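Local coordinates for mitogen (Streptococcus dysgalactiae, PDB 2J4X), which probably acts as a bacterial superantigen, a secreted toxin of the staphylococcal and streptococcal family that stimulates T cells, and binds zinc, at residues A[6-18]-A[145-158]. Sequence-based numbering, arbitrary orientation.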
ATOM      1  N   VAL A   6      14.231   9.247   5.739  1.00 38.53           N
ATOM      2  CA  VAL A   6      15.400   8.411   5.942  1.00 39.98           C
ATOM      3  C   VAL A   6      14.982   6.973   6.241  1.00 41.02           C
ATOM      4  O   VAL A   6      13.844   6.735   6.663  1.00 42.50           O
ATOM      5  CB  VAL A   6      16.272   8.966   7.092  1.00 39.96           C
ATOM      6  CG1 VAL A   6      16.827  10.334   6.693  1.00 41.67           C
ATOM      7  CG2 VAL A   6      15.453   9.106   8.362  1.00 39.85           C
ATOM      8  N   ASN A   7      15.893   6.022   6.014  1.00 40.22           N
ATOM      9  CA  ASN A   7      15.626   4.601   6.243  1.00 39.58           C
ATOM     10  C   ASN A   7      14.946   4.296   7.571  1.00 40.07           C
ATOM     11  O   ASN A   7      14.007   3.512   7.658  1.00 40.31           O
ATOM     12  CB  ASN A   7      16.927   3.814   6.188  1.00 39.62           C
ATOM     13  CG  ASN A   7      17.596   3.896   4.843  1.00 39.20           C
ATOM     14  OD1 ASN A   7      16.928   3.893   3.805  1.00 38.90           O
ATOM     15  ND2 ASN A   7      18.928   3.943   4.846  1.00 38.37           N
ATOM     16  N   SER A   8      15.470   4.908   8.613  1.00 39.99           N
ATOM     17  CA  SER A   8      14.973   4.760   9.971  1.00 39.98           C
ATOM     18  C   SER A   8      13.446   4.945  10.080  1.00 38.04           C
ATOM     19  O   SER A   8      12.737   4.125  10.662  1.00 37.32           O
ATOM     20  CB  SER A   8      15.713   5.790  10.834  1.00 40.23           C
ATOM     21  OG  SER A   8      15.148   5.912  12.112  1.00 46.97           O
ATOM     22  N   GLU A   9      12.965   6.043   9.509  1.00 37.49           N
ATOM     23  CA  GLU A   9      11.562   6.404   9.522  1.00 35.85           C
ATOM     24  C   GLU A   9      10.762   5.524   8.590  1.00 34.98           C
ATOM     25  O   GLU A   9       9.673   5.093   8.939  1.00 34.67           O
ATOM     26  CB  GLU A   9      11.407   7.870   9.118  1.00 36.21           C
ATOM     27  N   LEU A  10      11.304   5.272   7.401  1.00 34.94           N
ATOM     28  CA  LEU A  10      10.632   4.436   6.399  1.00 34.95           C
ATOM     29  C   LEU A  10      10.499   3.010   6.891  1.00 35.39           C
ATOM     30  O   LEU A  10       9.453   2.376   6.712  1.00 35.60           O
ATOM     31  CB  LEU A  10      11.400   4.449   5.076  1.00 32.66           C
ATOM     32  CG  LEU A  10      11.260   5.768   4.326  1.00 30.21           C
ATOM     33  CD1 LEU A  10      12.406   5.933   3.372  1.00 31.28           C
ATOM     34  CD2 LEU A  10       9.927   5.820   3.618  1.00 31.07           C
ATOM     35  N   LYS A  11      11.559   2.504   7.514  1.00 35.62           N
ATOM     36  CA  LYS A  11      11.530   1.151   8.051  1.00 35.73           C
ATOM     37  C   LYS A  11      10.477   1.062   9.136  1.00 35.84           C
ATOM     38  O   LYS A  11       9.747   0.081   9.219  1.00 35.53           O
ATOM     39  CB  LYS A  11      12.876   0.754   8.665  1.00 36.78           C
ATOM     40  CG  LYS A  11      12.800  -0.590   9.366  1.00 36.00           C
ATOM     41  CD  LYS A  11      14.133  -1.069   9.854  1.00 38.64           C
ATOM     42  CE  LYS A  11      14.002  -2.437  10.479  1.00 39.59           C
ATOM     43  NZ  LYS A  11      15.283  -2.843  11.120  1.00 43.56           N
ATOM     44  N   ASN A  12      10.397   2.094   9.969  1.00 36.93           N
ATOM     45  CA  ASN A  12       9.444   2.103  11.071  1.00 36.54           C
ATOM     46  C   ASN A  12       8.016   2.111  10.582  1.00 34.22           C
ATOM     47  O   ASN A  12       7.148   1.442  11.136  1.00 34.94           O
ATOM     48  CB  ASN A  12       9.669   3.320  11.949  1.00 40.46           C
ATOM     49  CG  ASN A  12       8.856   3.257  13.210  1.00 43.61           C
ATOM     50  OD1 ASN A  12       9.080   2.379  14.040  1.00 45.97           O
ATOM     51  ND2 ASN A  12       7.887   4.167  13.357  1.00 44.93           N
ATOM     52  N   ILE A  13       7.791   2.887   9.539  1.00 32.11           N
ATOM     53  CA  ILE A  13       6.486   3.014   8.947  1.00 31.54           C
ATOM     54  C   ILE A  13       6.030   1.733   8.278  1.00 32.80           C
ATOM     55  O   ILE A  13       4.958   1.215   8.606  1.00 35.76           O
ATOM     56  CB  ILE A  13       6.487   4.120   7.895  1.00 31.22           C
ATOM     57  CG1 ILE A  13       6.735   5.465   8.559  1.00 30.38           C
ATOM     58  CG2 ILE A  13       5.193   4.103   7.108  1.00 29.73           C
ATOM     59  CD1 ILE A  13       6.924   6.570   7.573  1.00 34.08           C
ATOM     60  N   TYR A  14       6.837   1.196   7.362  1.00 31.66           N
ATOM     61  CA  TYR A  14       6.426   0.015   6.615  1.00 29.95           C
ATOM     62  C   TYR A  14       6.668  -1.345   7.213  1.00 31.19           C
ATOM     63  O   TYR A  14       6.312  -2.340   6.604  1.00 32.76           O
ATOM     64  CB  TYR A  14       6.999   0.077   5.193  1.00 28.67           C
ATOM     65  CG  TYR A  14       6.421   1.222   4.385  1.00 26.81           C
ATOM     66  CD1 TYR A  14       5.158   1.107   3.789  1.00 26.75           C
ATOM     67  CD2 TYR A  14       7.097   2.453   4.281  1.00 24.06           C
ATOM     68  CE1 TYR A  14       4.571   2.186   3.114  1.00 26.61           C
ATOM     69  CE2 TYR A  14       6.521   3.535   3.609  1.00 23.64           C
ATOM     70  CZ  TYR A  14       5.258   3.397   3.031  1.00 25.23           C
ATOM     71  OH  TYR A  14       4.660   4.456   2.401  1.00 25.63           O
ATOM     72  N   MET A  15       7.254  -1.414   8.397  1.00 31.23           N
ATOM     73  CA  MET A  15       7.456  -2.714   8.998  1.00 34.05           C
ATOM     74  C   MET A  15       6.193  -3.106   9.788  1.00 34.57           C
ATOM     75  O   MET A  15       5.973  -4.281  10.105  1.00 34.45           O
ATOM     76  CB  MET A  15       8.659  -2.697   9.932  1.00 38.16           C
ATOM     77  CG  MET A  15       8.581  -1.626  10.989  1.00 44.37           C
ATOM     78  SD  MET A  15       9.715  -1.886  12.376  1.00 53.98           S
ATOM     79  CE  MET A  15       8.638  -1.242  13.729  1.00 51.20           C
ATOM     80  N   LYS A  16       5.358  -2.124  10.099  1.00 33.68           N
ATOM     81  CA  LYS A  16       4.133  -2.385  10.837  1.00 33.51           C
ATOM     82  C   LYS A  16       3.182  -3.355  10.113  1.00 33.10           C
ATOM     83  O   LYS A  16       3.305  -3.594   8.910  1.00 32.96           O
ATOM     84  CB  LYS A  16       3.444  -1.061  11.124  1.00 33.58           C
ATOM     85  CG  LYS A  16       4.210  -0.219  12.120  1.00 36.90           C
ATOM     86  CD  LYS A  16       3.630   1.184  12.242  1.00 39.67           C
ATOM     87  CE  LYS A  16       4.163   1.880  13.482  1.00 40.68           C
ATOM     88  NZ  LYS A  16       5.541   1.397  13.756  1.00 43.67           N
ATOM     89  N   ASP A  17       2.239  -3.932  10.853  1.00 33.83           N
ATOM     90  CA  ASP A  17       1.297  -4.882  10.266  1.00 33.45           C
ATOM     91  C   ASP A  17       0.213  -4.153   9.516  1.00 32.66           C
ATOM     92  O   ASP A  17       0.111  -2.928   9.585  1.00 31.82           O
ATOM     93  CB  ASP A  17       0.668  -5.761  11.342  1.00 34.93           C
ATOM     94  CG  ASP A  17       1.712  -6.423  12.241  1.00 37.49           C
ATOM     95  OD1 ASP A  17       2.806  -6.769  11.743  1.00 38.20           O
ATOM     96  OD2 ASP A  17       1.436  -6.606  13.448  1.00 40.10           O
ATOM     97  N   VAL A  18      -0.597  -4.905   8.792  1.00 31.80           N
ATOM     98  CA  VAL A  18      -1.670  -4.304   8.031  1.00 31.46           C
ATOM     99  C   VAL A  18      -2.989  -4.930   8.447  1.00 32.22           C
ATOM    100  O   VAL A  18      -3.005  -5.956   9.139  1.00 31.87           O
ATOM    101  CB  VAL A  18      -1.463  -4.525   6.505  1.00 30.87           C
ATOM    102  CG1 VAL A  18      -0.065  -4.036   6.087  1.00 27.32           C
ATOM    103  CG2 VAL A  18      -1.664  -5.992   6.150  1.00 29.75           C
ATOM    104  N   ARG A 145       6.824  -2.604  -1.063  1.00 27.93           N
ATOM    105  CA  ARG A 145       7.897  -2.149  -0.173  1.00 28.22           C
ATOM    106  C   ARG A 145       8.314  -3.257   0.791  1.00 28.50           C
ATOM    107  O   ARG A 145       9.503  -3.479   0.981  1.00 30.38           O
ATOM    108  CB  ARG A 145       7.472  -0.901   0.614  1.00 27.00           C
ATOM    109  CG  ARG A 145       7.356   0.337  -0.243  1.00 27.12           C
ATOM    110  CD  ARG A 145       6.807   1.512   0.527  1.00 25.39           C
ATOM    111  NE  ARG A 145       6.413   2.594  -0.364  1.00 25.00           N
ATOM    112  CZ  ARG A 145       6.877   3.838  -0.303  1.00 24.65           C
ATOM    113  NH1 ARG A 145       7.767   4.188   0.612  1.00 22.73           N
ATOM    114  NH2 ARG A 145       6.423   4.740  -1.149  1.00 22.43           N
ATOM    115  N   LYS A 146       7.341  -3.958   1.380  1.00 28.23           N
ATOM    116  CA  LYS A 146       7.612  -5.051   2.318  1.00 27.97           C
ATOM    117  C   LYS A 146       8.401  -6.184   1.647  1.00 29.00           C
ATOM    118  O   LYS A 146       9.293  -6.772   2.250  1.00 29.39           O
ATOM    119  CB  LYS A 146       6.304  -5.577   2.915  1.00 25.78           C
ATOM    120  CG  LYS A 146       5.768  -4.729   4.055  1.00 24.06           C
ATOM    121  CD  LYS A 146       4.409  -5.261   4.547  1.00 25.86           C
ATOM    122  CE  LYS A 146       3.840  -4.491   5.739  1.00 23.27           C
ATOM    123  NZ  LYS A 146       4.518  -4.839   7.001  1.00 23.40           N
ATOM    124  N   SER A 147       8.077  -6.475   0.399  1.00 29.15           N
ATOM    125  CA  SER A 147       8.792  -7.499  -0.350  1.00 31.23           C
ATOM    126  C   SER A 147      10.267  -7.057  -0.550  1.00 31.05           C
ATOM    127  O   SER A 147      11.196  -7.865  -0.464  1.00 31.34           O
ATOM    128  CB  SER A 147       8.081  -7.713  -1.696  1.00 32.66           C
ATOM    129  OG  SER A 147       8.875  -8.468  -2.594  1.00 38.11           O
ATOM    130  N   LEU A 148      10.476  -5.768  -0.811  1.00 30.94           N
ATOM    131  CA  LEU A 148      11.818  -5.235  -0.997  1.00 29.90           C
ATOM    132  C   LEU A 148      12.558  -5.158   0.345  1.00 29.59           C
ATOM    133  O   LEU A 148      13.776  -5.283   0.399  1.00 30.21           O
ATOM    134  CB  LEU A 148      11.744  -3.842  -1.638  1.00 30.59           C
ATOM    135  CG  LEU A 148      11.364  -3.718  -3.118  1.00 31.06           C
ATOM    136  CD1 LEU A 148      11.098  -2.273  -3.454  1.00 30.17           C
ATOM    137  CD2 LEU A 148      12.471  -4.276  -3.992  1.00 31.20           C
ATOM    138  N   MET A 149      11.817  -4.942   1.425  1.00 29.02           N
ATOM    139  CA  MET A 149      12.410  -4.861   2.745  1.00 30.65           C
ATOM    140  C   MET A 149      12.992  -6.198   3.205  1.00 33.24           C
ATOM    141  O   MET A 149      14.070  -6.237   3.820  1.00 35.80           O
ATOM    142  CB  MET A 149      11.379  -4.364   3.763  1.00 28.14           C
ATOM    143  CG  MET A 149      10.980  -2.918   3.550  1.00 27.86           C
ATOM    144  SD  MET A 149      10.049  -2.240   4.905  1.00 31.59           S
ATOM    145  CE  MET A 149       8.786  -3.388   5.000  1.00 28.56           C
ATOM    146  N   SER A 150      12.287  -7.288   2.909  1.00 34.28           N
ATOM    147  CA  SER A 150      12.732  -8.623   3.291  1.00 36.10           C
ATOM    148  C   SER A 150      13.741  -9.246   2.335  1.00 37.33           C
ATOM    149  O   SER A 150      14.391 -10.223   2.665  1.00 39.61           O
ATOM    150  CB  SER A 150      11.527  -9.551   3.461  1.00 37.86           C
ATOM    151  OG  SER A 150      10.643  -9.492   2.358  1.00 42.69           O
ATOM    152  N   ASP A 151      13.885  -8.678   1.150  1.00 38.03           N
ATOM    153  CA  ASP A 151      14.847  -9.198   0.198  1.00 37.90           C
ATOM    154  C   ASP A 151      16.245  -9.117   0.819  1.00 38.72           C
ATOM    155  O   ASP A 151      16.699  -8.033   1.212  1.00 37.69           O
ATOM    156  CB  ASP A 151      14.802  -8.376  -1.088  1.00 38.00           C
ATOM    157  CG  ASP A 151      15.721  -8.922  -2.150  1.00 37.43           C
ATOM    158  OD1 ASP A 151      15.269  -9.704  -3.002  1.00 37.28           O
ATOM    159  OD2 ASP A 151      16.908  -8.572  -2.123  1.00 38.68           O
ATOM    160  N   ASN A 152      16.926 -10.262   0.900  1.00 39.46           N
ATOM    161  CA  ASN A 152      18.267 -10.315   1.483  1.00 40.32           C
ATOM    162  C   ASN A 152      19.287  -9.472   0.739  1.00 40.99           C
ATOM    163  O   ASN A 152      20.220  -8.952   1.340  1.00 41.03           O
ATOM    164  CB  ASN A 152      18.754 -11.750   1.569  1.00 42.16           C
ATOM    165  N   ARG A 153      19.129  -9.333  -0.569  1.00 42.44           N
ATOM    166  CA  ARG A 153      20.074  -8.529  -1.334  1.00 43.13           C
ATOM    167  C   ARG A 153      19.824  -7.039  -1.124  1.00 42.08           C
ATOM    168  O   ARG A 153      20.753  -6.277  -0.816  1.00 42.19           O
ATOM    169  CB  ARG A 153      19.982  -8.858  -2.834  1.00 47.01           C
ATOM    170  CG  ARG A 153      20.951  -8.071  -3.726  1.00 52.23           C
ATOM    171  CD  ARG A 153      22.408  -8.172  -3.206  1.00 58.51           C
ATOM    172  NE  ARG A 153      22.634  -7.405  -1.968  1.00 61.20           N
ATOM    173  CZ  ARG A 153      23.522  -7.722  -1.023  1.00 62.95           C
ATOM    174  NH1 ARG A 153      24.290  -8.805  -1.154  1.00 64.29           N
ATOM    175  NH2 ARG A 153      23.627  -6.966   0.068  1.00 62.57           N
ATOM    176  N   ILE A 154      18.561  -6.632  -1.260  1.00 40.56           N
ATOM    177  CA  ILE A 154      18.190  -5.229  -1.134  1.00 39.46           C
ATOM    178  C   ILE A 154      18.053  -4.650   0.288  1.00 40.44           C
ATOM    179  O   ILE A 154      18.574  -3.552   0.552  1.00 39.91           O
ATOM    180  CB  ILE A 154      16.904  -4.944  -1.960  1.00 38.96           C
ATOM    181  CG1 ILE A 154      17.134  -5.368  -3.428  1.00 38.22           C
ATOM    182  CG2 ILE A 154      16.548  -3.449  -1.882  1.00 37.62           C
ATOM    183  CD1 ILE A 154      15.860  -5.644  -4.251  1.00 36.22           C
ATOM    184  N   LYS A 155      17.383  -5.366   1.200  1.00 40.41           N
ATOM    185  CA  LYS A 155      17.206  -4.871   2.579  1.00 40.77           C
ATOM    186  C   LYS A 155      16.775  -3.397   2.567  1.00 39.80           C
ATOM    187  O   LYS A 155      17.445  -2.532   3.148  1.00 41.80           O
ATOM    188  CB  LYS A 155      18.513  -4.978   3.390  1.00 41.95           C
ATOM    189  CG  LYS A 155      19.041  -6.382   3.610  1.00 44.92           C
ATOM    190  CD  LYS A 155      20.358  -6.337   4.389  1.00 47.85           C
ATOM    191  CE  LYS A 155      21.021  -7.729   4.505  1.00 50.78           C
ATOM    192  NZ  LYS A 155      21.881  -8.110   3.322  1.00 49.70           N
ATOM    193  N   LEU A 156      15.665  -3.109   1.899  1.00 37.05           N
ATOM    194  CA  LEU A 156      15.171  -1.743   1.817  1.00 34.40           C
ATOM    195  C   LEU A 156      14.975  -1.163   3.214  1.00 32.77           C
ATOM    196  O   LEU A 156      14.451  -1.837   4.104  1.00 31.79           O
ATOM    197  CB  LEU A 156      13.850  -1.719   1.021  1.00 34.18           C
ATOM    198  CG  LEU A 156      13.190  -0.394   0.628  1.00 33.81           C
ATOM    199  CD1 LEU A 156      14.168   0.466  -0.167  1.00 33.90           C
ATOM    200  CD2 LEU A 156      11.924  -0.667  -0.176  1.00 31.92           C
ATOM    201  N   TYR A 157      15.429   0.078   3.391  1.00 33.28           N
ATOM    202  CA  TYR A 157      15.312   0.862   4.644  1.00 33.86           C
ATOM    203  C   TYR A 157      16.218   0.430   5.798  1.00 35.21           C
ATOM    204  O   TYR A 157      16.144   0.978   6.905  1.00 34.54           O
ATOM    205  CB  TYR A 157      13.837   0.943   5.122  1.00 31.33           C
ATOM    206  CG  TYR A 157      12.854   1.414   4.047  1.00 30.46           C
ATOM    207  CD1 TYR A 157      13.212   2.397   3.102  1.00 29.35           C
ATOM    208  CD2 TYR A 157      11.581   0.842   3.940  1.00 30.13           C
ATOM    209  CE1 TYR A 157      12.319   2.783   2.070  1.00 28.31           C
ATOM    210  CE2 TYR A 157      10.688   1.226   2.916  1.00 27.46           C
ATOM    211  CZ  TYR A 157      11.066   2.183   1.994  1.00 27.11           C
ATOM    212  OH  TYR A 157      10.206   2.502   0.983  1.00 27.72           O
ATOM    213  N   GLU A 158      17.072  -0.554   5.539  1.00 38.41           N
ATOM    214  CA  GLU A 158      18.020  -0.990   6.558  1.00 41.64           C
ATOM    215  C   GLU A 158      19.203  -0.011   6.521  1.00 43.54           C
ATOM    216  O   GLU A 158      19.540   0.531   5.470  1.00 42.95           O
ATOM    217  CB  GLU A 158      18.511  -2.429   6.295  1.00 41.41           C
ATOM    218  CG  GLU A 158      17.555  -3.512   6.774  1.00 42.77           C
ATOM    219  CD  GLU A 158      17.103  -3.303   8.225  1.00 45.00           C
ATOM    220  OE1 GLU A 158      15.930  -3.622   8.531  1.00 46.17           O
ATOM    221  OE2 GLU A 158      17.912  -2.827   9.061  1.00 46.82           O
TER
HETATM  222  O   HOH W   1      17.209   1.782   1.765  1.00 33.33           O
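Tyr-157 is held between two leucines. CB of Leu-10 sits over the centre of one ring face, 3.4 Å from the centroid, a CH-pi contact. CG of Leu-156 covers the opposite face. The ring OH is hydrogen-bonded to Leu-182 O. A water bridges OD1 of Asn-7 and the backbone N of Tyr-157.

Tyr-14 lies one turn on from Leu-10 in helix 7-14. Its CB touches SD of Met-149 at 3.8 Å. One face of the ring is covered by Arg-145, whose CD stands over the centre, 3.4 Å from the centroid. CD2 meets CE2 of Tyr-157 obliquely at 4.0 Å. CE2 has NH1 of Arg-145 at 3.3 Å. At the tip, OH lies over the centre of the guanidinium face and is hydrogen-bonded to OH of Tyr-188. The guanidinium and ring planes are tilted 22° apart; the guanidinium is shifted toward the hydroxyl end of the ring. Arg-145 is steered by a salt bridge to Asp-141 and a bond from NH1 to Thr-184 O.

Lys-146 holds the backbone around Tyr-14 and Lys-16. Its extended chain turns at the last torsion (chi4 -76°), and NZ bonds to Lys-16 O at 2.6 Å and to Tyr-14 O at 3.1 Å. Toward the start of helix 7-14, NZ of the extended Lys-11 forms a salt bridge with OE1 of Glu-158 at 2.8 Å, and OE1 accepts on its syn lone pair.

The contact joins the two domains of the superantigen fold, away from the zinc site. The N-terminal helix 7-14 leads into strand 18-21 of the OB-fold sheet. The axes of 7-14 and 145-150, the C-terminal part of helix 137-150 in the beta-grasp domain, cross at -117°. Leu-77 of strand 71-84 also packs against Tyr-14, while Leu-148 and Ile-154 face strand 104-114.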